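Local coordinates for Cgl0159-like domain-containing protein (Corynebacterium glutamicum, PDB 3FOK) that is of unknown function but belongs to the TIM-barrel clan, with eight parallel strands closed into a barrel and flanked by helices, at residues A[30-35]-A[107-112]; A[46-51]-A[269-274]; A[78-83]-A[102-107]. All blocks are in the same frame, centred on the assembly; numbering follows the deposited sequence.

Contact 1 of 3, residues A[30-35]-A[107-112]; sequences KQRRKR and KIVVGS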
# COMPACT_ATOMS: atom_id res chain seq x y z
N LYS A 30 4.46 -20.65 -27.12
CA LYS A 30 3.40 -20.13 -27.97
C LYS A 30 3.13 -20.96 -29.23
O LYS A 30 2.04 -20.89 -29.80
CB LYS A 30 3.71 -18.68 -28.33
CG LYS A 30 3.79 -17.78 -27.10
CD LYS A 30 4.08 -16.32 -27.45
CE LYS A 30 4.09 -15.46 -26.19
NZ LYS A 30 4.32 -14.02 -26.48
N GLN A 31 4.11 -21.75 -29.66
CA GLN A 31 3.94 -22.59 -30.84
C GLN A 31 3.24 -23.89 -30.45
O GLN A 31 2.96 -24.75 -31.27
CB GLN A 31 5.29 -22.89 -31.47
CG GLN A 31 5.82 -21.75 -32.32
CD GLN A 31 7.28 -21.92 -32.69
OE1 GLN A 31 7.78 -23.04 -32.80
NE2 GLN A 31 7.96 -20.79 -32.89
N ARG A 32 2.96 -23.99 -29.16
CA ARG A 32 2.30 -25.13 -28.54
C ARG A 32 0.91 -25.37 -29.14
O ARG A 32 0.15 -24.43 -29.36
CB ARG A 32 2.18 -24.85 -27.04
CG ARG A 32 1.50 -25.89 -26.20
CD ARG A 32 1.60 -25.48 -24.73
NE ARG A 32 0.55 -24.54 -24.33
CZ ARG A 32 -0.65 -24.91 -23.90
NH1 ARG A 32 -0.94 -26.20 -23.82
NH2 ARG A 32 -1.55 -24.00 -23.55
N ARG A 33 0.60 -26.63 -29.41
CA ARG A 33 -0.71 -27.00 -29.95
C ARG A 33 -1.72 -26.94 -28.83
O ARG A 33 -1.59 -27.66 -27.83
CB ARG A 33 -0.67 -28.42 -30.52
CG ARG A 33 0.18 -28.56 -31.77
CD ARG A 33 -0.70 -28.70 -33.00
NE ARG A 33 -1.66 -29.80 -32.86
CZ ARG A 33 -1.34 -31.04 -32.49
NH1 ARG A 33 -0.07 -31.35 -32.22
NH2 ARG A 33 -2.28 -31.97 -32.39
N LYS A 34 -2.73 -26.10 -28.97
CA LYS A 34 -3.75 -25.96 -27.94
C LYS A 34 -4.97 -26.84 -28.18
O LYS A 34 -5.18 -27.32 -29.29
CB LYS A 34 -4.16 -24.50 -27.82
CG LYS A 34 -3.01 -23.61 -27.37
CD LYS A 34 -3.33 -22.13 -27.52
CE LYS A 34 -2.09 -21.30 -27.26
NZ LYS A 34 -0.95 -21.73 -28.12
N ARG A 35 -5.75 -27.05 -27.13
CA ARG A 35 -6.95 -27.87 -27.21
C ARG A 35 -8.08 -27.24 -26.42
O ARG A 35 -7.86 -26.29 -25.66
CB ARG A 35 -6.68 -29.27 -26.65
CG ARG A 35 -6.01 -29.27 -25.29
CD ARG A 35 -6.26 -30.57 -24.54
NE ARG A 35 -7.59 -30.60 -23.93
CZ ARG A 35 -8.07 -31.63 -23.23
NH1 ARG A 35 -7.33 -32.72 -23.04
NH2 ARG A 35 -9.28 -31.56 -22.69
N LYS A 107 -2.26 -30.30 -24.45
CA LYS A 107 -2.45 -30.51 -23.02
C LYS A 107 -3.00 -29.24 -22.39
O LYS A 107 -2.94 -28.16 -22.97
CB LYS A 107 -1.12 -30.89 -22.36
CG LYS A 107 -0.53 -32.22 -22.84
CD LYS A 107 -1.35 -33.42 -22.37
CE LYS A 107 -0.72 -34.72 -22.85
NZ LYS A 107 -1.40 -35.93 -22.30
N ILE A 108 -3.55 -29.40 -21.19
CA ILE A 108 -4.12 -28.29 -20.45
C ILE A 108 -3.08 -27.82 -19.45
O ILE A 108 -2.60 -28.60 -18.63
CB ILE A 108 -5.39 -28.72 -19.71
CG1 ILE A 108 -6.50 -29.03 -20.72
CG2 ILE A 108 -5.82 -27.63 -18.73
CD1 ILE A 108 -6.81 -27.87 -21.65
N VAL A 109 -2.74 -26.54 -19.51
CA VAL A 109 -1.76 -25.99 -18.58
C VAL A 109 -2.45 -25.15 -17.51
O VAL A 109 -3.16 -24.19 -17.84
CB VAL A 109 -0.73 -25.10 -19.28
CG1 VAL A 109 0.40 -24.78 -18.31
CG2 VAL A 109 -0.20 -25.78 -20.53
N VAL A 110 -2.25 -25.52 -16.26
CA VAL A 110 -2.84 -24.79 -15.14
C VAL A 110 -1.70 -24.12 -14.39
O VAL A 110 -0.73 -24.77 -14.00
CB VAL A 110 -3.57 -25.72 -14.16
CG1 VAL A 110 -4.36 -24.90 -13.14
CG2 VAL A 110 -4.50 -26.65 -14.92
N GLY A 111 -1.80 -22.81 -14.20
CA GLY A 111 -0.75 -22.11 -13.49
C GLY A 111 -1.12 -21.74 -12.07
O GLY A 111 -2.17 -21.15 -11.82
N SER A 112 -0.23 -22.09 -11.15
CA SER A 112 -0.39 -21.80 -9.73
C SER A 112 0.01 -20.35 -9.52
O SER A 112 1.09 -19.93 -9.92
CB SER A 112 0.52 -22.74 -8.92
OG SER A 112 0.45 -22.44 -7.54

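Contact 2 of 3, residues A[46-51]-A[269-274]; sequences IVAADH and GLTVGR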
# COMPACT_ATOMS: atom_id res chain seq x y z
N ILE A 46 -5.93 -33.65 -14.37
CA ILE A 46 -4.71 -32.87 -14.34
C ILE A 46 -3.74 -33.30 -13.24
O ILE A 46 -4.15 -33.54 -12.10
CB ILE A 46 -5.07 -31.38 -14.16
CG1 ILE A 46 -5.77 -30.88 -15.42
CG2 ILE A 46 -3.82 -30.56 -13.84
CD1 ILE A 46 -6.34 -29.49 -15.31
N VAL A 47 -2.46 -33.40 -13.60
CA VAL A 47 -1.45 -33.80 -12.63
C VAL A 47 -0.78 -32.54 -12.07
O VAL A 47 -0.32 -31.68 -12.82
CB VAL A 47 -0.38 -34.71 -13.28
CG1 VAL A 47 0.40 -35.41 -12.19
CG2 VAL A 47 -1.05 -35.72 -14.20
N ALA A 48 -0.72 -32.45 -10.75
CA ALA A 48 -0.15 -31.29 -10.07
C ALA A 48 1.28 -31.44 -9.56
O ALA A 48 1.67 -32.50 -9.05
CB ALA A 48 -1.06 -30.91 -8.90
N ALA A 49 2.05 -30.37 -9.69
CA ALA A 49 3.44 -30.35 -9.25
C ALA A 49 3.89 -28.94 -8.86
O ALA A 49 5.00 -28.54 -9.19
CB ALA A 49 4.34 -30.91 -10.34
N ASP A 50 3.04 -28.20 -8.16
CA ASP A 50 3.40 -26.85 -7.75
C ASP A 50 3.81 -26.78 -6.28
O ASP A 50 3.92 -25.68 -5.71
CB ASP A 50 2.23 -25.87 -8.00
CG ASP A 50 1.00 -26.21 -7.19
OD1 ASP A 50 0.17 -25.30 -6.97
OD2 ASP A 50 0.84 -27.38 -6.79
N HIS A 51 4.05 -27.93 -5.67
CA HIS A 51 4.42 -28.00 -4.26
C HIS A 51 5.82 -27.46 -3.92
O HIS A 51 5.98 -26.73 -2.94
CB HIS A 51 4.33 -29.44 -3.76
CG HIS A 51 3.11 -30.17 -4.23
ND1 HIS A 51 2.94 -30.55 -5.55
CD2 HIS A 51 2.02 -30.61 -3.57
CE1 HIS A 51 1.79 -31.19 -5.67
NE2 HIS A 51 1.21 -31.24 -4.48
N GLY A 269 -13.77 -34.03 -12.45
CA GLY A 269 -12.52 -34.75 -12.59
C GLY A 269 -11.54 -34.69 -11.44
O GLY A 269 -11.92 -34.49 -10.29
N LEU A 270 -10.27 -34.85 -11.78
CA LEU A 270 -9.18 -34.86 -10.80
C LEU A 270 -8.04 -33.88 -11.10
O LEU A 270 -7.77 -33.56 -12.26
CB LEU A 270 -8.58 -36.26 -10.71
CG LEU A 270 -9.03 -37.31 -9.69
CD1 LEU A 270 -10.50 -37.23 -9.40
CD2 LEU A 270 -8.66 -38.69 -10.24
N THR A 271 -7.39 -33.43 -10.04
CA THR A 271 -6.22 -32.55 -10.11
C THR A 271 -5.38 -33.05 -8.94
O THR A 271 -5.34 -32.43 -7.87
CB THR A 271 -6.57 -31.06 -9.91
OG1 THR A 271 -7.40 -30.61 -10.99
CG2 THR A 271 -5.30 -30.22 -9.90
N VAL A 272 -4.72 -34.18 -9.17
CA VAL A 272 -3.90 -34.85 -8.17
C VAL A 272 -2.41 -34.77 -8.46
O VAL A 272 -1.99 -34.78 -9.61
CB VAL A 272 -4.32 -36.33 -8.06
CG1 VAL A 272 -3.42 -37.07 -7.08
CG2 VAL A 272 -5.78 -36.41 -7.62
N GLY A 273 -1.61 -34.71 -7.40
CA GLY A 273 -0.17 -34.64 -7.56
C GLY A 273 0.63 -35.64 -6.75
O GLY A 273 1.02 -36.69 -7.27
N ARG A 274 0.86 -35.32 -5.48
CA ARG A 274 1.64 -36.16 -4.58
C ARG A 274 1.42 -37.67 -4.74
O ARG A 274 2.38 -38.43 -4.82
CB ARG A 274 1.34 -35.77 -3.12
CG ARG A 274 1.38 -34.26 -2.81
CD ARG A 274 -0.03 -33.66 -2.69
NE ARG A 274 -0.73 -33.57 -3.98
CZ ARG A 274 -2.00 -33.21 -4.12
NH1 ARG A 274 -2.73 -32.92 -3.06
NH2 ARG A 274 -2.54 -33.14 -5.32

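Contact 3 of 3, residues A[78-83]-A[102-107]; sequences IALSRP and GLLDDK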
# COMPACT_ATOMS: atom_id res chain seq x y z
N ILE A 78 6.29 -38.83 -17.78
CA ILE A 78 5.65 -40.13 -17.83
C ILE A 78 4.14 -39.96 -17.71
O ILE A 78 3.38 -40.47 -18.53
CB ILE A 78 6.14 -41.04 -16.68
CG1 ILE A 78 7.61 -41.40 -16.91
CG2 ILE A 78 5.29 -42.30 -16.60
CD1 ILE A 78 8.22 -42.23 -15.80
N ALA A 79 3.71 -39.23 -16.68
CA ALA A 79 2.30 -38.99 -16.45
C ALA A 79 1.64 -38.38 -17.69
O ALA A 79 0.59 -38.84 -18.13
CB ALA A 79 2.11 -38.06 -15.26
N LEU A 80 2.28 -37.36 -18.27
CA LEU A 80 1.74 -36.70 -19.45
C LEU A 80 1.70 -37.58 -20.69
O LEU A 80 0.94 -37.31 -21.62
CB LEU A 80 2.56 -35.44 -19.77
CG LEU A 80 2.46 -34.25 -18.82
CD1 LEU A 80 3.33 -33.11 -19.35
CD2 LEU A 80 1.01 -33.79 -18.70
N SER A 81 2.51 -38.63 -20.71
CA SER A 81 2.54 -39.52 -21.87
C SER A 81 1.42 -40.56 -21.82
O SER A 81 1.05 -41.13 -22.85
CB SER A 81 3.89 -40.24 -21.95
OG SER A 81 4.04 -41.15 -20.89
N ARG A 82 0.90 -40.81 -20.63
CA ARG A 82 -0.17 -41.79 -20.47
C ARG A 82 -1.48 -41.26 -21.02
O ARG A 82 -1.84 -40.10 -20.80
CB ARG A 82 -0.34 -42.14 -18.99
CG ARG A 82 0.95 -42.51 -18.30
CD ARG A 82 1.68 -43.60 -19.04
NE ARG A 82 0.88 -44.82 -19.14
CZ ARG A 82 1.28 -45.94 -19.73
NH1 ARG A 82 2.49 -46.00 -20.27
NH2 ARG A 82 0.48 -46.99 -19.76
N PRO A 83 -2.22 -42.10 -21.77
CA PRO A 83 -3.50 -41.63 -22.31
C PRO A 83 -4.44 -41.29 -21.16
O PRO A 83 -4.42 -41.97 -20.12
CB PRO A 83 -3.98 -42.82 -23.14
CG PRO A 83 -3.41 -43.99 -22.39
CD PRO A 83 -2.00 -43.52 -22.09
N GLY A 102 9.04 -29.52 -24.99
CA GLY A 102 8.03 -29.84 -25.99
C GLY A 102 7.03 -30.91 -25.59
O GLY A 102 6.53 -31.63 -26.44
N LEU A 103 6.73 -31.01 -24.30
CA LEU A 103 5.79 -32.02 -23.80
C LEU A 103 4.39 -31.50 -23.52
O LEU A 103 3.57 -32.20 -22.91
CB LEU A 103 6.34 -32.65 -22.52
CG LEU A 103 7.80 -33.12 -22.54
CD1 LEU A 103 8.19 -33.61 -21.16
CD2 LEU A 103 7.97 -34.23 -23.57
N LEU A 104 4.08 -30.28 -23.96
CA LEU A 104 2.77 -29.70 -23.68
C LEU A 104 1.82 -29.47 -24.87
O LEU A 104 0.96 -28.60 -24.80
CB LEU A 104 2.95 -28.38 -22.92
CG LEU A 104 3.17 -28.45 -21.40
CD1 LEU A 104 4.03 -29.65 -21.03
CD2 LEU A 104 3.81 -27.16 -20.92
N ASP A 105 1.98 -30.25 -25.93
CA ASP A 105 1.09 -30.12 -27.09
C ASP A 105 -0.21 -30.83 -26.78
O ASP A 105 -0.20 -31.97 -26.30
CB ASP A 105 1.70 -30.74 -28.34
CG ASP A 105 2.90 -29.98 -28.85
OD1 ASP A 105 2.79 -28.75 -29.01
OD2 ASP A 105 3.94 -30.61 -29.11
N ASP A 106 -1.34 -30.18 -27.04
CA ASP A 106 -2.65 -30.77 -26.80
C ASP A 106 -2.90 -31.06 -25.33
O ASP A 106 -3.64 -31.98 -24.98
CB ASP A 106 -2.81 -32.06 -27.59
CG ASP A 106 -3.03 -31.81 -29.07
OD1 ASP A 106 -2.88 -32.77 -29.86
OD2 ASP A 106 -3.37 -30.66 -29.45
N LYS A 107 -2.26 -30.30 -24.45
CA LYS A 107 -2.45 -30.51 -23.02
C LYS A 107 -3.00 -29.24 -22.39
O LYS A 107 -2.94 -28.16 -22.97
CB LYS A 107 -1.12 -30.89 -22.36
CG LYS A 107 -0.53 -32.22 -22.84
CD LYS A 107 -1.35 -33.42 -22.37
CE LYS A 107 -0.72 -34.72 -22.85
NZ LYS A 107 -1.40 -35.93 -22.30

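Contact 1 of 3, residues A[30-35]-A[107-112]
Arg32 and Arg35 reach from the loop after helix 23-30 to Lys107 and the first residues of strand 108-112, each by a different chemistry. The polar grip belongs to Arg32, whose NH1 gives a hydrogen bond to Lys107 O at 2.9 Å. The acceptor lies almost in the guanidinium plane, but the donor stands above the carbonyl plane of Lys107, and the N-H...O angle of 142° shows a bent bond. NH1 also binds Leu104 O, while NH2 holds Gly141 O and makes a salt bridge with Asp143, so several acceptors fix the rotation of this buried group. Apolar packing sandwiches the same guanidinium: Val109 CG2 lies 3.3 Å above one face, toward the rim, and Lys34 CG lies on the opposite face. The chain gets there because Arg32 runs extended from CA and then bends at chi3 (83°). The second packing contact is that of Arg35 with Ile108, whose side chains cross at about a right angle. Ile108 CD1 is 3.6 Å from Arg35 NE, and Ile108 CG1 sits over one guanidinium face; Arg35 NH1 goes on to a salt bridge with Asp86. The loop thus closes over the N-terminal end of strand 108-112, which pairs with strands 87-90 and 144-151 on its two sides, with Ile108 also touching Ile46 of strand 44-48.

Contact 2 of 3, residues A[46-51]-A[269-274]
Arg274 and His51 meet just past the C-terminal ends of two neighbouring strands, where the arginine side chain crosses the imidazole edge at about a right angle. From CB the chain bends twice, at chi2 (103°) and chi3 (-71°), which wraps CG, CD and NE about one ring atom. Arg274 CG lies 3.5 Å and Arg274 CD 3.3 Å from His51 NE2, and Arg274 NE comes within 3.1 Å of His51 NE2, at the ring edge and near its plane. This last approach has a poor angle and is no hydrogen bond. CZ moves off again, and the guanidinium ends turned 44° from the ring, with Thr271 O at its own edge and NH2 beside the Ala48 methyl. In the strands that lead up to this pair the backbones run parallel. Ile46 N binds Leu270 O at 2.8 Å and Ala48 N binds Val272 O at 2.9 Å, both nearly straight, while Val272 N to Ile46 O is weak. Ile46 and Thr271 share the sheet face that also carries Leu89; Val47 and Val272 share the other, where Val47 packs on Met76 and Ala79 of helix 69-81. Joining the first and last strands of the parallel sheet in this way closes a TIM barrel, and His51 and Arg274 lie at the C-terminal end of its strands, where enzymes of this fold usually carry their active sites.

Contact 3 of 3, residues A[78-83]-A[102-107]
Leu80, in the last turn of helix 69-81, points at the loop 102-107 and is met there by Leu103, Leu104 and Lys107. Its CG stands beside the backbone N (chi1 -69°) and the branch is extended, which sends CD1 into the loop. Leu80 CD1 rests 3.7 Å from the carbonyl oxygen Leu103 O and 4.4 Å from Leu103 CB. Leu104 sets out away from the helix, yet its CD1 swings back to within 3.9 Å of Leu80 CD1, and the two side chains cross obliquely; Leu104 also packs on Ile95, Leu98 and Ala99 of helix 92-100. On the other branch, Leu80 CD2 comes only loosely near the aliphatic chain of the lysine, 4.4 Å from Lys107 CD. Lys107 bends at chi2 (-69°) and is straight beyond, which carries the ammonium to the helix end. There Lys107 NZ donates to Leu80 O at 2.8 Å, in the carbonyl plane and on a lone pair, and it also binds Val85 O. The positive charge beside carbonyls at the C-terminal end of a helix is probably favourable. The loop is shaped by a helix cap and a turn: Gly102, with positive phi, closes helix 92-100 in a Schellman motif, and a type II beta turn runs from Leu104 to Lys107. Such helix-to-loop packing belongs to the N-terminal end of the strands in a TIM barrel, where loops lead from helices back into the next strand.

Contact 2 lies in the core, its centre about 5 Å from that of the chain, whereas contacts 1 and 3 are partly buried at the periphery, with centres about 14 and 16 Å out. Contact 2 relies chiefly on strand-to-strand backbone bonds; the outer pair depend on long basic side chains reaching carbonyl oxygens over aliphatic packing. Contacts 1 and 3 share Lys107, whose carbonyl serves one and whose ammonium the other, and are further joined by the Arg33-Asp106 salt bridge. Strand 108-112 links contact 1 to contact 2 through Val110 and Ile46 and, farther along, Ser112 and Asp50. Contact 3 meets contact 2 where Ala79 packs on Val47.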